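Local coordinates for protein putative TIM-barrel metal-dependent hydrolase (Mycobacterium avium subsp. paratuberculosis S397, PDB 4DZI) that is probably a metal-dependent hydrolase of the amidohydrolase family, built as a TIM barrel with a two-metal site occupied here by cadmium, at residues C[197-202]-C[206-211]; C[271-276]-C[300-305]. One frame throughout, in Å; residues are numbered along the deposited sequence.

Contact 1 comes first along the chain: both its segments belong to the loop between strand 192-193 and helix 214-223. Contact 2 follows it and pairs helix 266-277 with helix 298-312, on the two sides of strand 289-292 in sequence. Strands 192-193, 227-230, 289-292 and 329-331 are parallel neighbours in that order in the barrel wall. The centres of the two contacts are about 17 Å apart, yet they touch directly: Ser-207 OG of contact 1 lies 2.7 Å from Ser-274 OG of contact 2, a probable hydrogen bond, and Leu-208 rests on Thr-271. Helix 266-277 thus joins them, and both contacts reach the second subunit, so loop and helices together border the dimer interface.

Contact 1 (C[197-202]-C[206-211]); sequences APVPGL and RSLGDR
Val-199 and Arg-206 are tied by a reciprocal pair of backbone hydrogen bonds, Val-199 N to Arg-206 O at 2.9 Å and Arg-206 N to Val-199 O at 2.8 Å. Their N-H...O angles, 158° and 161°, support a single antiparallel bridge of the hydrogen-bonded kind. The apolar contact is made by Val-199 CG2, which meets Leu-208 CD2 at 3.7 Å. The other branch, CG1, stands anti to the backbone N (chi1 176°) and is a van der Waals neighbour of the Arg-206 guanidinium at NH2.

That guanidinium supplies the polar part of the contact. A bend at chi3 brings it alongside the backbone at Pro-200 and Gly-201, with Arg-206 NH1 3.5 Å from Gly-201 CA. NH2 is 3.4 Å from Pro-200 O, but the angle is too poor for a hydrogen bond; NH2 instead donates to the backbone O of Ala-172 and of Leu-171, and NE is hydrogen-bonded to His-213 NE2. A water accepts from Arg-206 NH1 and from Leu-202 N, each at 2.9 Å, so it bridges the guanidinium to the backbone at Leu-202.

Beyond the bridge, Ser-207 OG accepts from Gly-209 N at 3.1 Å, an ST turn inside the type I beta turn 207-210, and is also hydrogen-bonded to His-278 ND1. A one-bridge antiparallel pairing followed by this turn describes an irregular loop of the TIM barrel, joining strand 192-193 to helix 214-223.

Contact 2 (C[271-276]-C[300-305]); sequences TMASMI and HRLIKR. With SO4 (sulfate ion), chain J.
Leu-302 meets Met-272, Ala-273 and Ile-276 where helices 266-277 and 298-312 pack side by side, two helices of the TIM-barrel fold. Their segments run in broadly the same direction at 36°, with axes 10.9 Å apart, and only 123 Å² is buried.

Along the second helix, Arg-301 is bent at chi2 and chi3 and reaches a sulfate, probably from the crystallisation liquor. Its NH2 donates to sulfate O3 at 2.7 Å, with O3 at the guanidinium edge, while NH1 forms a salt bridge with Asp-265.

Leu-302 supplies the second helix's side of the apolar contact. A chi1 of 178° sends CG toward the first helix, and chi2 near 67° splits the methyls: CD1 reaches Ala-273 CB at 3.9 Å, and CD2 reaches Met-272 CB at 3.7 Å and, more loosely, Ile-276 CD1 at 4.4 Å.

One turn on from Arg-301, Arg-305 shares the anion, which is also held by Arg-266 of this chain and by Arg-266 and Arg-305 of the second subunit, so that arginines of both chains converge on it. Arg-305 NE and NH1 also form salt bridges with Asp-264 and Asp-265 of the second subunit, respectively. Toward the sulfate, Arg-305 NH1 donates to O1 at 2.9 Å and Arg-305 NH2 to O3 at 3.3 Å, the latter nearly straight.

Contact 1 (C[197-202]-C[206-211])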
ATOM      1  N   ALA C 197     -11.269  -7.552   1.832  1.00 10.95           N
ATOM      2  CA  ALA C 197     -11.631  -6.146   1.961  1.00  9.89           C
ATOM      3  C   ALA C 197     -12.134  -5.957   3.381  1.00 13.40           C
ATOM      4  O   ALA C 197     -12.514  -6.921   4.059  1.00 13.49           O
ATOM      5  CB  ALA C 197     -12.785  -5.803   0.990  1.00 11.85           C
ATOM      6  N   PRO C 198     -12.174  -4.712   3.829  1.00 13.37           N
ATOM      7  CA  PRO C 198     -12.861  -4.409   5.097  1.00 14.30           C
ATOM      8  C   PRO C 198     -14.277  -4.977   5.117  1.00 13.28           C
ATOM      9  O   PRO C 198     -14.974  -4.977   4.094  1.00 14.37           O
ATOM     10  CB  PRO C 198     -12.897  -2.876   5.098  1.00 18.90           C
ATOM     11  CG  PRO C 198     -11.684  -2.484   4.302  1.00 13.54           C
ATOM     12  CD  PRO C 198     -11.654  -3.501   3.166  1.00 12.28           C
ATOM     13  N   VAL C 199     -14.705  -5.489   6.263  1.00 14.88           N
ATOM     14  CA  VAL C 199     -16.063  -6.036   6.362  1.00 13.27           C
ATOM     15  C   VAL C 199     -17.050  -4.907   6.610  1.00 16.70           C
ATOM     16  O   VAL C 199     -16.906  -4.148   7.578  1.00 16.59           O
ATOM     17  CB  VAL C 199     -16.169  -7.061   7.536  1.00 13.01           C
ATOM     18  CG1 VAL C 199     -17.600  -7.540   7.677  1.00 15.79           C
ATOM     19  CG2 VAL C 199     -15.224  -8.250   7.324  1.00 13.47           C
ATOM     20  N   PRO C 200     -18.072  -4.795   5.760  1.00 14.74           N
ATOM     21  CA  PRO C 200     -19.040  -3.714   5.949  1.00 17.10           C
ATOM     22  C   PRO C 200     -19.769  -3.848   7.293  1.00 19.68           C
ATOM     23  O   PRO C 200     -20.050  -4.964   7.760  1.00 17.37           O
ATOM     24  CB  PRO C 200     -20.021  -3.922   4.787  1.00 16.47           C
ATOM     25  CG  PRO C 200     -19.180  -4.568   3.733  1.00 16.97           C
ATOM     26  CD  PRO C 200     -18.322  -5.539   4.512  1.00 14.76           C
ATOM     27  N   GLY C 201     -20.085  -2.711   7.892  1.00 16.60           N
ATOM     28  CA  GLY C 201     -20.825  -2.742   9.168  1.00 20.32           C
ATOM     29  C   GLY C 201     -22.000  -1.790   9.176  1.00 25.11           C
ATOM     30  O   GLY C 201     -22.038  -0.847   8.399  1.00 24.05           O
ATOM     31  N   LEU C 202     -22.989  -2.064  10.025  1.00 27.86           N
ATOM     32  CA  LEU C 202     -24.112  -1.146  10.189  1.00 25.59           C
ATOM     33  C   LEU C 202     -23.615   0.181  10.713  1.00 35.22           C
ATOM     34  O   LEU C 202     -24.062   1.239  10.277  1.00 32.02           O
ATOM     35  CB  LEU C 202     -25.136  -1.719  11.163  1.00 25.90           C
ATOM     36  CG  LEU C 202     -26.025  -2.835  10.647  1.00 44.99           C
ATOM     37  CD1 LEU C 202     -26.874  -3.347  11.798  1.00 63.77           C
ATOM     38  CD2 LEU C 202     -26.892  -2.325   9.502  1.00 34.27           C
ATOM     39  N   ARG C 206     -15.435  -3.217   9.720  1.00 15.32           N
ATOM     40  CA  ARG C 206     -14.692  -4.058  10.670  1.00 16.74           C
ATOM     41  C   ARG C 206     -13.467  -4.754  10.030  1.00 18.19           C
ATOM     42  O   ARG C 206     -13.427  -5.049   8.823  1.00 15.23           O
ATOM     43  CB  ARG C 206     -15.594  -5.131  11.309  1.00 17.59           C
ATOM     44  CG  ARG C 206     -16.746  -4.616  12.171  1.00 18.46           C
ATOM     45  CD  ARG C 206     -17.461  -5.801  12.800  1.00 24.53           C
ATOM     46  NE  ARG C 206     -18.237  -6.605  11.842  1.00 18.32           N
ATOM     47  CZ  ARG C 206     -19.413  -6.255  11.308  1.00 18.16           C
ATOM     48  NH1 ARG C 206     -19.979  -5.072  11.571  1.00 18.70           N
ATOM     49  NH2 ARG C 206     -20.024  -7.070  10.449  1.00 20.57           N
ATOM     50  N   SER C 207     -12.459  -4.990  10.854  1.00 16.04           N
ATOM     51  CA  SER C 207     -11.342  -5.867  10.521  1.00 19.73           C
ATOM     52  C   SER C 207     -11.874  -7.289  10.307  1.00 20.62           C
ATOM     53  O   SER C 207     -12.840  -7.692  10.943  1.00 17.07           O
ATOM     54  CB  SER C 207     -10.380  -5.867  11.708  1.00 18.07           C
ATOM     55  OG  SER C 207      -9.368  -6.813  11.541  1.00 18.70           O
ATOM     56  N   LEU C 208     -11.243  -8.042   9.404  1.00 13.04           N
ATOM     57  CA  LEU C 208     -11.583  -9.461   9.242  1.00 15.01           C
ATOM     58  C   LEU C 208     -11.423 -10.205  10.565  1.00 20.63           C
ATOM     59  O   LEU C 208     -12.153 -11.152  10.838  1.00 16.51           O
ATOM     60  CB  LEU C 208     -10.721 -10.084   8.141  1.00 14.13           C
ATOM     61  CG  LEU C 208     -11.259  -9.710   6.747  1.00 16.18           C
ATOM     62  CD1 LEU C 208     -10.177  -9.909   5.693  1.00 16.94           C
ATOM     63  CD2 LEU C 208     -12.473 -10.573   6.408  1.00 13.30           C
ATOM     64  N   GLY C 209     -10.487  -9.746  11.390  1.00 14.98           N
ATOM     65  CA  GLY C 209     -10.232 -10.318  12.728  1.00 15.02           C
ATOM     66  C   GLY C 209     -11.017  -9.760  13.907  1.00 19.14           C
ATOM     67  O   GLY C 209     -10.649 -10.039  15.051  1.00 20.10           O
ATOM     68  N   ASP C 210     -12.074  -8.996  13.640  1.00 18.17           N
ATOM     69  CA  ASP C 210     -13.029  -8.578  14.671  1.00 15.32           C
ATOM     70  C   ASP C 210     -13.536  -9.791  15.451  1.00 24.34           C
ATOM     71  O   ASP C 210     -13.860 -10.808  14.873  1.00 16.51           O
ATOM     72  CB  ASP C 210     -14.195  -7.830  14.056  1.00 18.59           C
ATOM     73  CG  ASP C 210     -14.964  -7.033  15.095  1.00 24.00           C
ATOM     74  OD1 ASP C 210     -15.878  -7.607  15.731  1.00 24.00           O
ATOM     75  OD2 ASP C 210     -14.645  -5.831  15.264  1.00 25.55           O
ATOM     76  N   ARG C 211     -13.615  -9.697  16.770  1.00 22.24           N
ATOM     77  CA  ARG C 211     -14.062 -10.841  17.535  1.00 18.65           C
ATOM     78  C   ARG C 211     -15.483 -11.287  17.217  1.00 16.23           C
ATOM     79  O   ARG C 211     -15.825 -12.456  17.437  1.00 22.43           O
ATOM     80  CB  ARG C 211     -13.952 -10.545  19.042  1.00 27.56           C
ATOM     81  CG  ARG C 211     -12.564 -10.103  19.477  1.00 27.83           C
ATOM     82  CD  ARG C 211     -11.530 -11.200  19.278  1.00 30.13           C
ATOM     83  NE  ARG C 211     -11.871 -12.434  19.994  1.00 32.26           N
ATOM     84  CZ  ARG C 211     -11.585 -12.649  21.279  1.00 53.64           C
ATOM     85  NH1 ARG C 211     -10.965 -11.718  21.984  1.00 30.27           N
ATOM     86  NH2 ARG C 211     -11.912 -13.796  21.865  1.00 38.41           N
TER
HETATM   87  O   HOH W   1     -22.791  -4.696  11.123  1.00 33.85           O

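Contact 2 (C[271-276]-C[300-305])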
ATOM      1  N   THR C 271      -5.584  -7.511   3.772  1.00 12.49           N
ATOM      2  CA  THR C 271      -6.446  -8.603   4.213  1.00 13.71           C
ATOM      3  C   THR C 271      -5.673  -9.589   5.098  1.00 14.35           C
ATOM      4  O   THR C 271      -6.160 -10.008   6.175  1.00 14.67           O
ATOM      5  CB  THR C 271      -7.003  -9.346   2.964  1.00 10.15           C
ATOM      6  OG1 THR C 271      -7.942  -8.477   2.322  1.00 13.85           O
ATOM      7  CG2 THR C 271      -7.729 -10.687   3.329  1.00 12.57           C
ATOM      8  N   MET C 272      -4.520 -10.032   4.621  1.00 12.20           N
ATOM      9  CA  MET C 272      -3.748 -11.007   5.368  1.00 12.74           C
ATOM     10  C   MET C 272      -3.202 -10.365   6.648  1.00 16.29           C
ATOM     11  O   MET C 272      -3.182 -11.011   7.671  1.00 14.65           O
ATOM     12  CB  MET C 272      -2.643 -11.608   4.515  1.00 14.63           C
ATOM     13  CG  MET C 272      -3.144 -12.499   3.375  1.00 19.13           C
ATOM     14  SD  MET C 272      -4.019 -13.899   4.111  1.00 24.40           S
ATOM     15  CE  MET C 272      -4.574 -14.744   2.622  1.00 24.75           C
ATOM     16  N   ALA C 273      -2.847  -9.081   6.589  1.00 14.86           N
ATOM     17  CA  ALA C 273      -2.475  -8.369   7.821  1.00 17.88           C
ATOM     18  C   ALA C 273      -3.619  -8.371   8.822  1.00 12.64           C
ATOM     19  O   ALA C 273      -3.408  -8.603  10.029  1.00 14.51           O
ATOM     20  CB  ALA C 273      -2.038  -6.946   7.513  1.00 13.52           C
ATOM     21  N   SER C 274      -4.820  -8.025   8.364  1.00 13.82           N
ATOM     22  CA  SER C 274      -5.978  -8.007   9.231  1.00 13.99           C
ATOM     23  C   SER C 274      -6.190  -9.359   9.883  1.00 18.87           C
ATOM     24  O   SER C 274      -6.395  -9.451  11.096  1.00 14.93           O
ATOM     25  CB  SER C 274      -7.199  -7.587   8.414  1.00 16.20           C
ATOM     26  OG  SER C 274      -8.379  -7.735   9.179  1.00 16.76           O
ATOM     27  N   MET C 275      -6.168 -10.422   9.070  1.00 14.64           N
ATOM     28  CA  MET C 275      -6.355 -11.774   9.596  1.00 14.96           C
ATOM     29  C   MET C 275      -5.312 -12.125  10.638  1.00 15.99           C
ATOM     30  O   MET C 275      -5.641 -12.651  11.721  1.00 16.63           O
ATOM     31  CB  MET C 275      -6.290 -12.808   8.457  1.00 15.30           C
ATOM     32  CG  MET C 275      -7.467 -12.683   7.496  1.00 15.91           C
ATOM     33  SD  MET C 275      -9.043 -13.331   8.104  1.00 16.35           S
ATOM     34  CE  MET C 275      -8.697 -15.080   8.138  1.00 16.67           C
ATOM     35  N   ILE C 276      -4.053 -11.879  10.301  1.00 12.66           N
ATOM     36  CA  ILE C 276      -2.965 -12.325  11.152  1.00 14.46           C
ATOM     37  C   ILE C 276      -2.824 -11.463  12.389  1.00 16.98           C
ATOM     38  O   ILE C 276      -2.815 -11.993  13.520  1.00 16.47           O
ATOM     39  CB  ILE C 276      -1.617 -12.384  10.420  1.00 15.67           C
ATOM     40  CG1 ILE C 276      -1.672 -13.454   9.313  1.00 13.34           C
ATOM     41  CG2 ILE C 276      -0.498 -12.751  11.393  1.00 18.19           C
ATOM     42  CD1 ILE C 276      -0.560 -13.370   8.288  1.00 15.94           C
ATOM     43  N   HIS C 300       6.546 -10.828   0.807  1.00 19.36           N
ATOM     44  CA  HIS C 300       7.770 -10.378   1.440  1.00 23.34           C
ATOM     45  C   HIS C 300       7.593  -9.082   2.204  1.00 22.03           C
ATOM     46  O   HIS C 300       8.189  -8.926   3.253  1.00 19.67           O
ATOM     47  CB  HIS C 300       8.943 -10.341   0.485  1.00 25.99           C
ATOM     48  CG  HIS C 300       8.897  -9.191  -0.451  1.00 18.93           C
ATOM     49  ND1 HIS C 300       8.020  -9.137  -1.481  1.00 29.76           N
ATOM     50  CD2 HIS C 300       9.656  -8.024  -0.510  1.00 27.10           C
ATOM     51  CE1 HIS C 300       8.191  -7.973  -2.150  1.00 32.22           C
ATOM     52  NE2 HIS C 300       9.198  -7.297  -1.561  1.00 30.84           N
ATOM     53  N   ARG C 301       6.777  -8.149   1.707  1.00 18.89           N
ATOM     54  CA  ARG C 301       6.531  -6.915   2.489  1.00 14.77           C
ATOM     55  C   ARG C 301       5.744  -7.223   3.726  1.00 19.22           C
ATOM     56  O   ARG C 301       5.964  -6.631   4.775  1.00 19.19           O
ATOM     57  CB  ARG C 301       5.764  -5.842   1.677  1.00 19.80           C
ATOM     58  CG  ARG C 301       6.462  -5.401   0.396  1.00 35.23           C
ATOM     59  CD  ARG C 301       5.653  -5.802  -0.841  1.00 32.19           C
ATOM     60  NE  ARG C 301       4.317  -5.203  -0.772  1.00 29.20           N
ATOM     61  CZ  ARG C 301       3.337  -5.486  -1.625  1.00 16.14           C
ATOM     62  NH1 ARG C 301       3.583  -6.363  -2.597  1.00 22.72           N
ATOM     63  NH2 ARG C 301       2.115  -4.928  -1.491  1.00 17.93           N
ATOM     64  N   LEU C 302       4.775  -8.127   3.600  1.00 16.36           N
ATOM     65  CA  LEU C 302       3.951  -8.484   4.733  1.00 14.60           C
ATOM     66  C   LEU C 302       4.838  -9.092   5.834  1.00 16.34           C
ATOM     67  O   LEU C 302       4.688  -8.738   7.012  1.00 17.46           O
ATOM     68  CB  LEU C 302       2.822  -9.440   4.292  1.00 15.45           C
ATOM     69  CG  LEU C 302       1.908  -9.913   5.422  1.00 17.90           C
ATOM     70  CD1 LEU C 302       1.073  -8.792   6.015  1.00 20.03           C
ATOM     71  CD2 LEU C 302       0.960 -11.007   4.885  1.00 16.99           C
ATOM     72  N   ILE C 303       5.743  -9.990   5.454  1.00 15.81           N
ATOM     73  CA  ILE C 303       6.652 -10.632   6.418  1.00 16.58           C
ATOM     74  C   ILE C 303       7.507  -9.566   7.141  1.00 16.78           C
ATOM     75  O   ILE C 303       7.574  -9.565   8.369  1.00 18.14           O
ATOM     76  CB  ILE C 303       7.526 -11.739   5.761  1.00 18.05           C
ATOM     77  CG1 ILE C 303       6.674 -12.992   5.507  1.00 17.89           C
ATOM     78  CG2 ILE C 303       8.723 -12.115   6.651  1.00 18.15           C
ATOM     79  CD1 ILE C 303       7.350 -13.992   4.605  1.00 21.61           C
ATOM     80  N   LYS C 304       8.062  -8.624   6.392  1.00 16.50           N
ATOM     81  CA  LYS C 304       8.880  -7.548   6.990  1.00 21.55           C
ATOM     82  C   LYS C 304       8.072  -6.770   8.006  1.00 22.13           C
ATOM     83  O   LYS C 304       8.512  -6.533   9.135  1.00 23.76           O
ATOM     84  CB  LYS C 304       9.394  -6.588   5.920  1.00 19.80           C
ATOM     85  CG  LYS C 304      10.291  -5.492   6.486  1.00 31.02           C
ATOM     86  CD  LYS C 304      11.186  -4.908   5.397  1.00 44.35           C
ATOM     87  CE  LYS C 304      12.117  -3.830   5.932  1.00 40.83           C
ATOM     88  NZ  LYS C 304      11.467  -2.488   5.886  1.00 51.71           N
ATOM     89  N   ARG C 305       6.872  -6.372   7.612  1.00 14.65           N
ATOM     90  CA  ARG C 305       6.016  -5.566   8.500  1.00 12.34           C
ATOM     91  C   ARG C 305       5.493  -6.360   9.689  1.00 19.12           C
ATOM     92  O   ARG C 305       5.337  -5.810  10.785  1.00 18.79           O
ATOM     93  CB  ARG C 305       4.867  -4.986   7.676  1.00 16.90           C
ATOM     94  CG  ARG C 305       5.351  -3.976   6.640  1.00 15.00           C
ATOM     95  CD  ARG C 305       4.265  -3.647   5.607  1.00 16.16           C
ATOM     96  NE  ARG C 305       4.736  -2.583   4.702  1.00 15.38           N
ATOM     97  CZ  ARG C 305       4.213  -2.324   3.506  1.00 19.89           C
ATOM     98  NH1 ARG C 305       4.682  -1.323   2.767  1.00 16.90           N
ATOM     99  NH2 ARG C 305       3.226  -3.082   3.021  1.00 19.46           N
TER
HETATM  100  S   SO4 J 506       2.633  -1.606  -0.402  1.00 24.62           S
HETATM  101  O1  SO4 J 506       2.663  -0.776   0.786  1.00 21.83           O
HETATM  102  O2  SO4 J 506       3.922  -2.231  -0.803  1.00 24.84           O
HETATM  103  O3  SO4 J 506       1.817  -2.760   0.075  1.00 55.87           O
HETATM  104  O4  SO4 J 506       1.894  -1.210  -1.587  1.00 24.54           O